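PDB 6D25: alpha-L-arabinosidase from Xanthomonas axonopodis pv. citri, which probably hydrolyses terminal alpha-L-arabinofuranosyl side groups of arabinoxylans as a GH51 arabinofuranosidase, coping with internal di-substitutions. Local coordinates for residues V44-F49 with P403-T408. Numbering follows the deposited sequence.
Sequences VSRQLF and PYQDAT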
# COMPACT_ATOMS: atom_id res chain seq x y z
N VAL A 44 2.41 38.03 -8.92
CA VAL A 44 1.36 37.58 -8.03
C VAL A 44 0.45 36.66 -8.86
O VAL A 44 -0.33 37.13 -9.72
CB VAL A 44 0.57 38.76 -7.45
CG1 VAL A 44 -0.57 38.32 -6.56
CG2 VAL A 44 1.48 39.73 -6.70
N SER A 45 0.61 35.34 -8.69
CA SER A 45 -0.06 34.39 -9.56
C SER A 45 -1.57 34.54 -9.44
O SER A 45 -2.12 34.57 -8.34
CB SER A 45 0.35 32.96 -9.29
OG SER A 45 -0.39 32.08 -10.13
N ARG A 46 -2.23 34.49 -10.59
CA ARG A 46 -3.69 34.43 -10.56
C ARG A 46 -4.17 33.20 -9.78
O ARG A 46 -5.29 33.23 -9.29
CB ARG A 46 -4.29 34.43 -11.96
CG ARG A 46 -4.03 33.18 -12.81
CD ARG A 46 -4.68 33.38 -14.18
NE ARG A 46 -4.61 32.14 -14.97
CZ ARG A 46 -3.57 31.71 -15.65
NH1 ARG A 46 -2.46 32.45 -15.73
NH2 ARG A 46 -3.72 30.56 -16.30
N GLN A 47 -3.37 32.15 -9.67
CA GLN A 47 -3.82 30.91 -9.03
C GLN A 47 -3.93 31.10 -7.51
O GLN A 47 -4.44 30.22 -6.83
CB GLN A 47 -2.86 29.75 -9.32
CG GLN A 47 -2.56 29.52 -10.79
CD GLN A 47 -3.78 29.30 -11.65
OE1 GLN A 47 -4.82 28.89 -11.17
NE2 GLN A 47 -3.62 29.55 -12.95
N LEU A 48 -3.51 32.26 -6.98
CA LEU A 48 -3.77 32.58 -5.58
C LEU A 48 -5.28 32.75 -5.31
O LEU A 48 -5.70 32.74 -4.15
CB LEU A 48 -3.02 33.88 -5.23
CG LEU A 48 -1.49 33.76 -5.16
CD1 LEU A 48 -0.88 35.10 -4.80
CD2 LEU A 48 -1.06 32.68 -4.18
N PHE A 49 -6.07 32.89 -6.34
CA PHE A 49 -7.52 33.10 -6.24
C PHE A 49 -8.29 31.81 -6.57
O PHE A 49 -9.45 31.88 -6.97
CB PHE A 49 -7.92 34.26 -7.16
CG PHE A 49 -7.24 35.54 -6.73
CD1 PHE A 49 -7.72 36.24 -5.64
CD2 PHE A 49 -6.05 35.95 -7.30
CE1 PHE A 49 -7.04 37.37 -5.16
CE2 PHE A 49 -5.42 37.10 -6.88
CZ PHE A 49 -5.89 37.79 -5.77
N PRO A 403 -7.68 42.69 -10.11
CA PRO A 403 -6.47 43.24 -10.72
C PRO A 403 -5.15 42.62 -10.22
O PRO A 403 -4.14 42.76 -10.90
CB PRO A 403 -6.52 44.73 -10.35
CG PRO A 403 -8.00 45.02 -10.10
CD PRO A 403 -8.49 43.73 -9.49
N TYR A 404 -5.16 41.92 -9.08
CA TYR A 404 -4.00 41.21 -8.59
C TYR A 404 -3.67 39.97 -9.43
O TYR A 404 -2.56 39.45 -9.33
CB TYR A 404 -4.19 40.80 -7.13
CG TYR A 404 -3.95 41.88 -6.10
CD1 TYR A 404 -4.47 43.15 -6.24
CD2 TYR A 404 -3.18 41.63 -4.98
CE1 TYR A 404 -4.22 44.15 -5.31
CE2 TYR A 404 -2.93 42.60 -4.02
CZ TYR A 404 -3.45 43.88 -4.19
OH TYR A 404 -3.21 44.84 -3.25
N GLN A 405 -4.60 39.48 -10.27
CA GLN A 405 -4.38 38.24 -11.00
C GLN A 405 -3.24 38.42 -12.01
O GLN A 405 -3.36 39.21 -12.95
CB GLN A 405 -5.65 37.81 -11.74
CG GLN A 405 -6.73 37.37 -10.76
CD GLN A 405 -7.87 36.65 -11.43
OE1 GLN A 405 -7.72 36.14 -12.54
NE2 GLN A 405 -9.00 36.53 -10.72
N ASP A 406 -2.11 37.73 -11.77
CA ASP A 406 -0.92 37.80 -12.62
C ASP A 406 -0.33 39.22 -12.64
O ASP A 406 0.32 39.61 -13.60
CB ASP A 406 -1.20 37.23 -14.02
CG ASP A 406 -1.36 35.70 -14.02
OD1 ASP A 406 -0.86 35.03 -13.05
OD2 ASP A 406 -1.99 35.19 -14.99
N ALA A 407 -0.55 39.96 -11.58
CA ALA A 407 0.02 41.30 -11.44
C ALA A 407 1.46 41.17 -10.95
O ALA A 407 1.96 40.04 -10.72
CB ALA A 407 -0.80 42.12 -10.47
N THR A 408 2.11 42.32 -10.80
CA THR A 408 3.45 42.42 -10.27
C THR A 408 3.36 43.00 -8.84
O THR A 408 2.79 44.08 -8.64
CB THR A 408 4.31 43.32 -11.17
OG1 THR A 408 4.37 42.75 -12.47
CG2 THR A 408 5.71 43.54 -10.66
O HOH W 1 0.09 32.51 -12.85
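The carboxylate of Asp-406 takes both the backbone N-H and the guanidinium of Arg-46. The backbone N of Arg-46 donates a nearly straight hydrogen bond to Asp-406 OD1 (2.9 Å). It reaches that oxygen from above the carboxylate plane, 56° out of it. The guanidinium takes the other oxygen: NH1 of Arg-46 forms a salt bridge with Asp-406 OD2 (2.9 Å). OD2 receives it with its syn lone pair, and lies close to the guanidinium plane. The carboxylate lies at the guanidinium edge, with the two planes almost perpendicular at 86°. CG of Arg-46 sits between its own backbone N and carbonyl carbon (chi1 68°), and the extended chain then runs past OD2. Gln-47 NE2 lies over one face of the guanidinium, offset toward the rim. A water donates to Asp-406 OD1 (2.7 Å) and is also hydrogen-bonded to OG of Ser-45. That OG accepts from Gln-47 N in an ST turn.

Apolar packing lies beside this polar cluster. CB of Gln-405 touches CB of Arg-46 at 3.6 Å. The Phe-49 ring meets Gln-405 CG and Tyr-404 CB obliquely, with its CZ 3.7 Å from the latter. The end of Tyr-404 leads away, and its OH is hydrogen-bonded to OG of Ser-432. Val-44 N donates to Ala-407 O (2.7 Å).

The contact joins the loop leading into the first strand of the catalytic (beta/alpha)8 barrel, 51-52, to a type II turn, Tyr-404 to Ala-407. That turn leads into strand 407-421 of the beta domain. Both carboxylate oxygens of Asp-406 are engaged, so its rotation should be well fixed. The nearby guanidinium would probably favour its ionised form. One acid thus ties the loop before strand 51-52 to the turn that leads into the beta domain, by charge and by a backbone N-H.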